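Side-chain contacts in DyP2 (Amycolatopsis sp. ATCC 39116, PDB 4G2C), which is a haem-binding dye-decolorising peroxidase from a lignin-reactive bacterium, and probably uses hydrogen peroxide to oxidise dyes and other substrates: residues A[122-125]-A[131-134]; A[135-140]-A[268-273]; A[69-74]-A[158-163]; A[264-269]-A[486-491]. All blocks are in the same frame, centred on the assembly; numbering follows the deposited sequence.

Contact 1 of 4, residues A[122-125]-A[131-134]; sequences HGYA and APAD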
loop_
_atom_site.group_PDB
_atom_site.type_symbol
_atom_site.label_atom_id
_atom_site.label_comp_id
_atom_site.label_asym_id
_atom_site.label_seq_id
_atom_site.Cartn_x
_atom_site.Cartn_y
_atom_site.Cartn_z
ATOM N N HIS A 122 13.404 13.835 11.035
ATOM C CA HIS A 122 13.641 15.246 11.283
ATOM C C HIS A 122 12.710 15.772 12.364
ATOM O O HIS A 122 13.097 16.593 13.174
ATOM C CB HIS A 122 13.501 16.086 10.015
ATOM C CG HIS A 122 13.971 17.494 10.195
ATOM N ND1 HIS A 122 13.169 18.484 10.729
ATOM C CD2 HIS A 122 15.179 18.063 9.973
ATOM C CE1 HIS A 122 13.860 19.608 10.801
ATOM N NE2 HIS A 122 15.081 19.379 10.349
ATOM N N GLY A 123 11.480 15.278 12.391
ATOM C CA GLY A 123 10.520 15.739 13.377
ATOM C C GLY A 123 10.896 15.304 14.779
ATOM O O GLY A 123 10.647 16.021 15.743
ATOM N N TYR A 124 11.482 14.117 14.901
ATOM C CA TYR A 124 12.025 13.669 16.182
ATOM C C TYR A 124 13.162 14.594 16.614
ATOM O O TYR A 124 13.271 14.960 17.787
ATOM C CB TYR A 124 12.522 12.211 16.104
ATOM C CG TYR A 124 11.436 11.176 16.331
ATOM C CD1 TYR A 124 11.097 10.772 17.622
ATOM C CD2 TYR A 124 10.747 10.603 15.258
ATOM C CE1 TYR A 124 10.097 9.836 17.842
ATOM C CE2 TYR A 124 9.754 9.662 15.471
ATOM C CZ TYR A 124 9.432 9.282 16.765
ATOM O OH TYR A 124 8.439 8.347 16.997
ATOM N N ALA A 125 14.001 14.975 15.656
ATOM C CA ALA A 125 15.119 15.863 15.942
ATOM C C ALA A 125 14.632 17.220 16.464
ATOM O O ALA A 125 15.160 17.737 17.444
ATOM C CB ALA A 125 16.031 16.030 14.704
ATOM N N ALA A 131 14.832 8.674 18.621
ATOM C CA ALA A 131 14.084 8.222 17.435
ATOM C C ALA A 131 14.249 6.746 17.103
ATOM O O ALA A 131 15.289 6.154 17.368
ATOM C CB ALA A 131 14.442 9.068 16.213
ATOM N N PRO A 132 13.215 6.158 16.490
ATOM C CA PRO A 132 13.319 4.818 15.906
ATOM C C PRO A 132 14.591 4.746 15.060
ATOM O O PRO A 132 15.015 5.773 14.536
ATOM C CB PRO A 132 12.075 4.731 15.023
ATOM C CG PRO A 132 11.109 5.646 15.635
ATOM C CD PRO A 132 11.910 6.783 16.222
ATOM N N ALA A 133 15.196 3.569 14.924
ATOM C CA ALA A 133 16.534 3.509 14.343
ATOM C C ALA A 133 16.630 2.920 12.923
ATOM O O ALA A 133 17.713 2.845 12.358
ATOM C CB ALA A 133 17.524 2.812 15.319
ATOM N N ASP A 134 15.514 2.511 12.333
ATOM C CA ASP A 134 15.579 2.047 10.948
ATOM C C ASP A 134 16.402 3.045 10.110
ATOM O O ASP A 134 16.121 4.243 10.106
ATOM C CB ASP A 134 14.187 1.863 10.350
ATOM C CG ASP A 134 14.242 1.482 8.884
ATOM O OD1 ASP A 134 14.498 2.376 8.049
ATOM O OD2 ASP A 134 14.048 0.292 8.559
#

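Contact 2 of 4, residues A[135-140]-A[268-273]; sequences PSFTAG and GSYFVF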
loop_
_atom_site.group_PDB
_atom_site.type_symbol
_atom_site.label_atom_id
_atom_site.label_comp_id
_atom_site.label_asym_id
_atom_site.label_seq_id
_atom_site.Cartn_x
_atom_site.Cartn_y
_atom_site.Cartn_z
ATOM N N PRO A 135 17.437 2.555 9.417
ATOM C CA PRO A 135 18.336 3.457 8.685
ATOM C C PRO A 135 17.708 4.139 7.457
ATOM O O PRO A 135 18.182 5.200 7.070
ATOM C CB PRO A 135 19.510 2.548 8.292
ATOM C CG PRO A 135 18.942 1.184 8.248
ATOM C CD PRO A 135 17.851 1.142 9.306
ATOM N N SER A 136 16.663 3.569 6.868
ATOM C CA SER A 136 15.972 4.240 5.769
ATOM C C SER A 136 15.145 5.378 6.316
ATOM O O SER A 136 15.157 6.494 5.780
ATOM C CB SER A 136 15.072 3.267 5.019
ATOM O OG SER A 136 15.828 2.154 4.595
ATOM N N PHE A 137 14.424 5.084 7.391
ATOM C CA PHE A 137 13.708 6.106 8.138
ATOM C C PHE A 137 14.628 7.250 8.524
ATOM O O PHE A 137 14.297 8.413 8.296
ATOM C CB PHE A 137 13.077 5.508 9.394
ATOM C CG PHE A 137 12.520 6.538 10.346
ATOM C CD1 PHE A 137 11.353 7.222 10.047
ATOM C CD2 PHE A 137 13.153 6.805 11.541
ATOM C CE1 PHE A 137 10.833 8.139 10.928
ATOM C CE2 PHE A 137 12.646 7.728 12.419
ATOM C CZ PHE A 137 11.486 8.402 12.119
ATOM N N THR A 138 15.781 6.925 9.101
ATOM C CA THR A 138 16.677 7.974 9.584
ATOM C C THR A 138 17.166 8.874 8.437
ATOM O O THR A 138 17.193 10.105 8.568
ATOM C CB THR A 138 17.883 7.434 10.435
ATOM O OG1 THR A 138 18.872 6.860 9.593
ATOM C CG2 THR A 138 17.448 6.407 11.439
ATOM N N ALA A 139 17.540 8.253 7.318
ATOM C CA ALA A 139 18.084 8.980 6.176
ATOM C C ALA A 139 17.021 9.792 5.451
ATOM O O ALA A 139 17.318 10.845 4.895
ATOM C CB ALA A 139 18.762 8.014 5.205
ATOM N N GLY A 140 15.785 9.285 5.441
ATOM C CA GLY A 140 14.684 9.969 4.786
ATOM C C GLY A 140 14.515 9.529 3.342
ATOM O O GLY A 140 15.462 9.062 2.711
ATOM N N GLY A 268 4.762 0.990 17.743
ATOM C CA GLY A 268 4.460 1.783 16.566
ATOM C C GLY A 268 4.794 1.051 15.275
ATOM O O GLY A 268 5.050 -0.155 15.278
ATOM N N SER A 269 4.776 1.788 14.168
ATOM C CA SER A 269 5.133 1.228 12.885
ATOM C C SER A 269 5.680 2.312 11.949
ATOM O O SER A 269 5.243 3.457 12.004
ATOM C CB SER A 269 3.907 0.535 12.269
ATOM O OG SER A 269 4.271 -0.212 11.125
ATOM N N TYR A 270 6.643 1.938 11.104
ATOM C CA TYR A 270 7.133 2.791 10.017
ATOM C C TYR A 270 6.120 2.917 8.864
ATOM O O TYR A 270 5.393 1.955 8.518
ATOM C CB TYR A 270 8.471 2.277 9.470
ATOM C CG TYR A 270 9.569 2.288 10.484
ATOM C CD1 TYR A 270 10.245 3.471 10.799
ATOM C CD2 TYR A 270 9.930 1.124 11.153
ATOM C CE1 TYR A 270 11.258 3.481 11.745
ATOM C CE2 TYR A 270 10.934 1.122 12.087
ATOM C CZ TYR A 270 11.591 2.300 12.387
ATOM O OH TYR A 270 12.596 2.298 13.329
ATOM N N PHE A 271 6.092 4.107 8.272
ATOM C CA PHE A 271 5.030 4.489 7.341
ATOM C C PHE A 271 5.642 5.079 6.089
ATOM O O PHE A 271 6.415 6.033 6.168
ATOM C CB PHE A 271 4.114 5.510 8.025
ATOM C CG PHE A 271 2.928 5.948 7.202
ATOM C CD1 PHE A 271 1.886 5.072 6.933
ATOM C CD2 PHE A 271 2.832 7.260 6.744
ATOM C CE1 PHE A 271 0.797 5.487 6.199
ATOM C CE2 PHE A 271 1.743 7.685 6.018
ATOM C CZ PHE A 271 0.723 6.803 5.741
ATOM N N VAL A 272 5.324 4.486 4.940
ATOM C CA VAL A 272 5.767 5.011 3.647
ATOM C C VAL A 272 4.636 5.815 3.055
ATOM O O VAL A 272 3.528 5.304 2.941
ATOM C CB VAL A 272 6.067 3.890 2.622
ATOM C CG1 VAL A 272 6.813 4.462 1.409
ATOM C CG2 VAL A 272 6.844 2.763 3.252
ATOM N N PHE A 273 4.904 7.068 2.692
ATOM C CA PHE A 273 3.974 7.848 1.866
ATOM C C PHE A 273 4.654 8.220 0.550
ATOM O O PHE A 273 5.731 8.822 0.555
ATOM C CB PHE A 273 3.495 9.121 2.587
ATOM C CG PHE A 273 2.436 9.874 1.830
ATOM C CD1 PHE A 273 2.767 10.622 0.710
ATOM C CD2 PHE A 273 1.105 9.807 2.212
ATOM C CE1 PHE A 273 1.787 11.300 -0.013
ATOM C CE2 PHE A 273 0.121 10.482 1.499
ATOM C CZ PHE A 273 0.468 11.229 0.387
#

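Contact 3 of 4, residues A[69-74]-A[158-163]; sequences VLFLGF and GHYQQT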
loop_
_atom_site.group_PDB
_atom_site.type_symbol
_atom_site.label_atom_id
_atom_site.label_comp_id
_atom_site.label_asym_id
_atom_site.label_seq_id
_atom_site.Cartn_x
_atom_site.Cartn_y
_atom_site.Cartn_z
ATOM N N VAL A 69 -4.781 14.450 3.907
ATOM C CA VAL A 69 -3.398 14.248 4.344
ATOM C C VAL A 69 -2.755 15.605 4.588
ATOM O O VAL A 69 -2.802 16.472 3.716
ATOM C CB VAL A 69 -2.547 13.544 3.263
ATOM C CG1 VAL A 69 -1.164 13.248 3.789
ATOM C CG2 VAL A 69 -3.224 12.260 2.762
ATOM N N LEU A 70 -2.147 15.781 5.759
ATOM C CA LEU A 70 -1.524 17.048 6.134
ATOM C C LEU A 70 -0.072 16.827 6.525
ATOM O O LEU A 70 0.214 16.086 7.459
ATOM C CB LEU A 70 -2.281 17.692 7.294
ATOM C CG LEU A 70 -3.737 18.124 7.064
ATOM C CD1 LEU A 70 -4.330 18.664 8.360
ATOM C CD2 LEU A 70 -3.847 19.166 5.946
ATOM N N PHE A 71 0.846 17.446 5.793
ATOM C CA PHE A 71 2.257 17.410 6.148
ATOM C C PHE A 71 2.604 18.666 6.927
ATOM O O PHE A 71 2.239 19.770 6.526
ATOM C CB PHE A 71 3.123 17.286 4.901
ATOM C CG PHE A 71 2.770 16.100 4.051
ATOM C CD1 PHE A 71 2.978 14.805 4.522
ATOM C CD2 PHE A 71 2.218 16.271 2.796
ATOM C CE1 PHE A 71 2.648 13.707 3.750
ATOM C CE2 PHE A 71 1.871 15.175 2.022
ATOM C CZ PHE A 71 2.089 13.890 2.497
ATOM N N LEU A 72 3.288 18.496 8.050
ATOM C CA LEU A 72 3.518 19.599 8.979
ATOM C C LEU A 72 4.997 19.943 9.093
ATOM O O LEU A 72 5.864 19.107 8.803
ATOM C CB LEU A 72 2.987 19.231 10.359
ATOM C CG LEU A 72 1.545 18.725 10.443
ATOM C CD1 LEU A 72 1.167 18.453 11.889
ATOM C CD2 LEU A 72 0.557 19.692 9.790
ATOM N N GLY A 73 5.270 21.178 9.519
ATOM C CA GLY A 73 6.614 21.621 9.880
ATOM C C GLY A 73 6.592 22.162 11.304
ATOM O O GLY A 73 5.676 22.885 11.667
ATOM N N PHE A 74 7.580 21.794 12.114
ATOM C CA PHE A 74 7.657 22.245 13.495
ATOM C C PHE A 74 8.544 23.485 13.633
ATOM O O PHE A 74 9.772 23.398 13.527
ATOM C CB PHE A 74 8.202 21.126 14.401
ATOM C CG PHE A 74 7.296 19.922 14.503
ATOM C CD1 PHE A 74 5.948 20.014 14.168
ATOM C CD2 PHE A 74 7.795 18.697 14.939
ATOM C CE1 PHE A 74 5.103 18.908 14.265
ATOM C CE2 PHE A 74 6.971 17.586 15.041
ATOM C CZ PHE A 74 5.615 17.687 14.703
ATOM N N GLY A 158 6.525 20.609 -5.257
ATOM C CA GLY A 158 7.147 21.555 -4.349
ATOM C C GLY A 158 7.105 21.188 -2.878
ATOM O O GLY A 158 8.132 21.236 -2.200
ATOM N N HIS A 159 5.930 20.817 -2.375
ATOM C CA HIS A 159 5.809 20.508 -0.949
ATOM C C HIS A 159 6.634 19.300 -0.475
ATOM O O HIS A 159 7.017 19.247 0.689
ATOM C CB HIS A 159 4.340 20.420 -0.497
ATOM C CG HIS A 159 3.488 19.510 -1.330
ATOM N ND1 HIS A 159 3.323 19.677 -2.692
ATOM C CD2 HIS A 159 2.735 18.435 -0.989
ATOM C CE1 HIS A 159 2.512 18.739 -3.153
ATOM N NE2 HIS A 159 2.136 17.976 -2.139
ATOM N N TYR A 160 6.940 18.365 -1.377
ATOM C CA TYR A 160 7.774 17.204 -1.034
ATOM C C TYR A 160 9.268 17.527 -1.043
ATOM O O TYR A 160 10.091 16.723 -0.591
ATOM C CB TYR A 160 7.463 15.990 -1.931
ATOM C CG TYR A 160 6.028 15.515 -1.787
ATOM C CD1 TYR A 160 5.605 14.872 -0.631
ATOM C CD2 TYR A 160 5.092 15.733 -2.784
ATOM C CE1 TYR A 160 4.283 14.451 -0.477
ATOM C CE2 TYR A 160 3.764 15.307 -2.642
ATOM C CZ TYR A 160 3.371 14.676 -1.480
ATOM O OH TYR A 160 2.067 14.256 -1.314
ATOM N N GLN A 161 9.616 18.716 -1.536
ATOM C CA GLN A 161 11.010 19.157 -1.532
ATOM C C GLN A 161 11.350 19.821 -0.198
ATOM O O GLN A 161 12.518 20.027 0.117
ATOM C CB GLN A 161 11.285 20.119 -2.693
ATOM C CG GLN A 161 11.069 19.524 -4.099
ATOM C CD GLN A 161 11.805 20.294 -5.196
ATOM O OE1 GLN A 161 12.891 20.829 -4.971
ATOM N NE2 GLN A 161 11.219 20.349 -6.381
ATOM N N GLN A 162 10.319 20.151 0.582
ATOM C CA GLN A 162 10.492 20.843 1.864
ATOM C C GLN A 162 10.793 19.855 2.976
ATOM O O GLN A 162 10.539 18.663 2.840
ATOM C CB GLN A 162 9.228 21.626 2.232
ATOM C CG GLN A 162 8.608 22.378 1.066
ATOM C CD GLN A 162 9.567 23.397 0.472
ATOM O OE1 GLN A 162 10.031 24.304 1.169
ATOM N NE2 GLN A 162 9.882 23.244 -0.814
ATOM N N THR A 163 11.325 20.348 4.087
ATOM C CA THR A 163 11.585 19.477 5.226
ATOM C C THR A 163 10.305 19.234 6.006
ATOM O O THR A 163 9.669 20.164 6.496
ATOM C CB THR A 163 12.698 20.015 6.140
ATOM O OG1 THR A 163 13.954 19.888 5.459
ATOM C CG2 THR A 163 12.764 19.207 7.451
#

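Contact 4 of 4, residues A[264-269]-A[486-491]; sequences TVHFGS and SLAFLR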
loop_
_atom_site.group_PDB
_atom_site.type_symbol
_atom_site.label_atom_id
_atom_site.label_comp_id
_atom_site.label_asym_id
_atom_site.label_seq_id
_atom_site.Cartn_x
_atom_site.Cartn_y
_atom_site.Cartn_z
ATOM N N THR A 264 7.927 -2.193 26.036
ATOM C CA THR A 264 7.524 -3.595 26.072
ATOM C C THR A 264 6.032 -3.757 25.779
ATOM O O THR A 264 5.565 -4.867 25.531
ATOM C CB THR A 264 7.890 -4.280 27.413
ATOM O OG1 THR A 264 7.141 -3.692 28.487
ATOM C CG2 THR A 264 9.369 -4.115 27.692
ATOM N N VAL A 265 5.291 -2.648 25.799
ATOM C CA VAL A 265 3.851 -2.686 25.534
ATOM C C VAL A 265 3.392 -1.533 24.643
ATOM O O VAL A 265 2.241 -1.491 24.186
ATOM C CB VAL A 265 3.015 -2.661 26.841
ATOM C CG1 VAL A 265 3.413 -3.817 27.755
ATOM C CG2 VAL A 265 3.156 -1.316 27.558
ATOM N N HIS A 266 4.296 -0.596 24.407
ATOM C CA HIS A 266 3.996 0.563 23.594
ATOM C C HIS A 266 4.649 0.430 22.225
ATOM O O HIS A 266 5.876 0.456 22.106
ATOM C CB HIS A 266 4.455 1.810 24.324
ATOM C CG HIS A 266 3.713 2.042 25.600
ATOM N ND1 HIS A 266 4.239 2.763 26.651
ATOM C CD2 HIS A 266 2.480 1.643 25.997
ATOM C CE1 HIS A 266 3.361 2.796 27.639
ATOM N NE2 HIS A 266 2.285 2.125 27.266
ATOM N N PHE A 267 3.815 0.285 21.199
ATOM C CA PHE A 267 4.293 -0.070 19.863
ATOM C C PHE A 267 3.915 0.918 18.767
ATOM O O PHE A 267 2.873 1.570 18.826
ATOM C CB PHE A 267 3.792 -1.467 19.476
ATOM C CG PHE A 267 4.506 -2.579 20.187
ATOM C CD1 PHE A 267 4.163 -2.919 21.492
ATOM C CD2 PHE A 267 5.528 -3.280 19.553
ATOM C CE1 PHE A 267 4.818 -3.945 22.157
ATOM C CE2 PHE A 267 6.197 -4.303 20.208
ATOM C CZ PHE A 267 5.841 -4.641 21.515
ATOM N N GLY A 268 4.762 0.990 17.743
ATOM C CA GLY A 268 4.460 1.783 16.566
ATOM C C GLY A 268 4.794 1.051 15.275
ATOM O O GLY A 268 5.050 -0.155 15.278
ATOM N N SER A 269 4.776 1.788 14.168
ATOM C CA SER A 269 5.133 1.228 12.885
ATOM C C SER A 269 5.680 2.312 11.949
ATOM O O SER A 269 5.243 3.457 12.004
ATOM C CB SER A 269 3.907 0.535 12.269
ATOM O OG SER A 269 4.271 -0.212 11.125
ATOM N N SER A 486 3.293 5.155 19.460
ATOM C CA SER A 486 2.223 4.693 20.320
ATOM C C SER A 486 1.458 5.879 20.888
ATOM O O SER A 486 2.000 6.992 20.997
ATOM C CB SER A 486 2.804 3.861 21.458
ATOM O OG SER A 486 3.599 4.682 22.295
ATOM N N LEU A 487 0.203 5.640 21.269
ATOM C CA LEU A 487 -0.608 6.678 21.905
ATOM C C LEU A 487 -0.009 7.177 23.221
ATOM O O LEU A 487 -0.051 8.368 23.500
ATOM C CB LEU A 487 -2.048 6.204 22.124
ATOM C CG LEU A 487 -2.842 5.855 20.860
ATOM C CD1 LEU A 487 -4.281 5.439 21.202
ATOM C CD2 LEU A 487 -2.812 6.987 19.847
ATOM N N ALA A 488 0.543 6.266 24.019
ATOM C CA ALA A 488 1.181 6.627 25.280
ATOM C C ALA A 488 2.361 7.578 25.059
ATOM O O ALA A 488 2.599 8.477 25.862
ATOM C CB ALA A 488 1.621 5.371 26.049
ATOM N N PHE A 489 3.095 7.390 23.967
ATOM C CA PHE A 489 4.163 8.331 23.652
ATOM C C PHE A 489 3.599 9.724 23.416
ATOM O O PHE A 489 4.104 10.713 23.952
ATOM C CB PHE A 489 4.955 7.904 22.417
ATOM C CG PHE A 489 5.824 9.001 21.872
ATOM C CD1 PHE A 489 7.060 9.284 22.456
ATOM C CD2 PHE A 489 5.397 9.776 20.802
ATOM C CE1 PHE A 489 7.854 10.304 21.963
ATOM C CE2 PHE A 489 6.187 10.795 20.304
ATOM C CZ PHE A 489 7.411 11.063 20.886
ATOM N N LEU A 490 2.557 9.796 22.594
ATOM C CA LEU A 490 1.968 11.077 22.226
ATOM C C LEU A 490 1.408 11.818 23.454
ATOM O O LEU A 490 1.563 13.031 23.575
ATOM C CB LEU A 490 0.894 10.888 21.156
ATOM C CG LEU A 490 1.356 10.310 19.813
ATOM C CD1 LEU A 490 0.181 10.127 18.868
ATOM C CD2 LEU A 490 2.451 11.158 19.150
ATOM N N ARG A 491 0.773 11.079 24.361
ATOM C CA ARG A 491 0.253 11.662 25.598
ATOM C C ARG A 491 1.393 12.141 26.510
ATOM O O ARG A 491 1.242 13.124 27.237
ATOM C CB ARG A 491 -0.635 10.667 26.362
ATOM C CG ARG A 491 -1.913 10.203 25.645
ATOM C CD ARG A 491 -2.896 9.527 26.630
ATOM N NE ARG A 491 -2.273 8.426 27.371
ATOM C CZ ARG A 491 -2.115 7.197 26.882
ATOM N NH1 ARG A 491 -2.534 6.931 25.655
ATOM N NH2 ARG A 491 -1.535 6.239 27.605
#

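Contact 1 of 4, residues A[122-125]-A[131-134]
Tyr124, on helix 121-127, meets Ala131 and Pro132 in the loop that follows, and the contact is a compact example of how the chain can fold back onto an aromatic ring it has just placed. Two CH-pi contacts come first. Pro132 presents its CD to a face of the phenol ring, 3.8 Å from CD to the centroid of Tyr124 and 20° off the ring normal, displaced toward the hydroxyl-bearing half. Ala131 contributes its CA over the same face, farther off at 4.3 Å from that centroid. The two residues therefore share one face of the ring, Ala131 nearer CB and Pro132 nearer the hydroxyl, and the side chains of Tyr124 and Pro132 cross at about a right angle.

Ordinary apolar packing adds to this. The methyl of Ala131 sits at the root of the ring, CB to Tyr124 CG 3.7 Å, while Pro132 CD approaches Tyr124 CZ to 3.6 Å. The tyrosine extends from the helix toward the loop. No hydrogen bond joins the segments. At the loop's end Asp134 serves as N-cap of helix 135-139, its OD1 accepting from Phe137 N.

Tyr124 and Pro132 also both touch Phe137 of that helix and Phe483 of strand 474-484, so the ring and its proline are buried between two successive short helices and a strand of the second sheet.

Contact 2 of 4, residues A[135-140]-A[268-273]
Phe137 and Tyr270 alone carry this contact, which illustrates how a short helix can be fixed to a sheet by one pair of aromatic side chains. Tyr270 has the larger surface buried. It leaves strand 267-278 with its ring carbon CG opposite the carbonyl carbon (chi1 -62°) and points its ring at the helix, leading with the CD1-CE1 border. CE1 touches Phe137 at both CB and CG, 3.6 Å to each atom. CD1 follows slightly behind, 3.8 Å from Phe137 CB.

Phe137 answers with the base of its ring rather than the far end. Its CG lies at the edge of the tyrosine, near the plane of that ring, and its CD1 is 4.0 Å from Tyr270 CD1. The torsion that turns CG anti to the backbone N (chi1 170°) carries the phenyl group toward the strand. The centroids are 5.4 Å apart with planes at 58°, an oblique pairing that is neither a stack nor a T, and the side chains cross nearly at right angles.

The phenol oxygen of Tyr270 takes a hydrogen bond from Asp134 N, just before the helix, which satisfies a buried polar atom and ties the two parts together.

Around the pair, Phe483 of strand 474-484 meets Tyr270 edge-to-face, while Phe137 also touches Ala121 of helix 121-127. Helix 135-139 thus rests against the neighbouring strands 267-278 and 474-484.

Contact 3 of 4, residues A[69-74]-A[158-163]
Phe71, projecting from strand 66-74, is approached by the adjacent rings of His159 and Tyr160, a case of a loop covering a sheet through flat side chains. At Gly158 the loop begins to secure its own shape, the carbonyl oxygen accepting from Gln161 N. His159 makes the looser touch, its CD2 4.4 Å from Phe71 CD2, with the imidazole offering its edge. Tyr160 does more. It turns an edge toward the face of Phe71 in an offset edge-to-face pair, centroids 5.4 Å apart and planes at 68°. Its CE1 and OH are both 3.5 Å from Phe71 CE2. Tyr160 CD2 lies over a face of the imidazole and His159 CD2 over a face of the phenol, each near the rim. His159 NE2 and Tyr160 OH both hydrogen-bond to Glu199 OE2, which should help hold the two rings in place. Farther on, Gln162 folds back, its NE2 3.0 Å from Gly158 O and reaching it from the face of the carbonyl plane opposite to Gln161 N.

Strand 66-74 is an inner strand of the antiparallel sheet, between 166-172 and 193-205, and the contact belongs to the ferredoxin-like alpha+beta fold of DyP-type peroxidases, of the dimeric alpha+beta barrel family.

Contact 4 of 4, residues A[264-269]-A[486-491]
The imidazole of His266 faces the methyl group of Ala488, an example of how side-chain torsions can help seat a terminal helix on the loop leading into strand 267-278. Ala488 CB stands over the centre of the ring, 3.5 Å from the centroid of His266 and 13° off its normal, a CH-pi contact with CE1 and NE2 the nearest ring atoms. The other face of the imidazole is covered by CG2 of its chain neighbour Val265, displaced toward the rim, so the ring is held between two aliphatic groups. A chi1 of -64°, which sets CG beside the backbone N, directs the side chain toward the helix. ND1 accepts from Asp262 N, which helps fix the ring's rotation and would leave the proton of a neutral imidazole on NE2.

Ser486 has a different conformation. Its OG lies between the backbone N and the carbonyl carbon (chi1 66°), where it can face the first turn of helix 487-491 and accept from Phe489 N at 3.2 Å. The same oxygen forms a hydrogen bond with Asp257 OD2 and rests 3.6 Å from His266 CB, while Ser486 CB packs 3.5 Å from Phe267 O. Phe267 itself directs its ring away, onto Met50 of helix 45-53. Arg491 folds back so that Ala488 CA lies against one face of its guanidinium, near the rim, and NH2 forms a salt bridge with Glu53.

Serine at the N-cap of a helix is a classic motif; here it marks the point where strand 474-484 gives way to the C-terminal helix.

The four contacts illustrate how two antiparallel sheets are joined through the elements between them. Contacts 1 and 2 come one after the other along the chain, their centres about 9 Å apart, and share the region of helices 121-127 and 135-139. Contact 2 alternates in sequence with contact 3, centres about 15 Å apart, and Phe273 of strand 267-278 packs on Phe71 and Tyr160, bringing the second sheet against the first. Contact 4 closes last, on the same strand as contact 2, centres about 16 Å apart, and reaches contact 1 through Phe489 and Tyr124. Contacts 3 and 4 do not touch, their centres about 24 Å apart. Strand 267-278 thus meets both strand 66-74 and, near its start, the C-terminal helix.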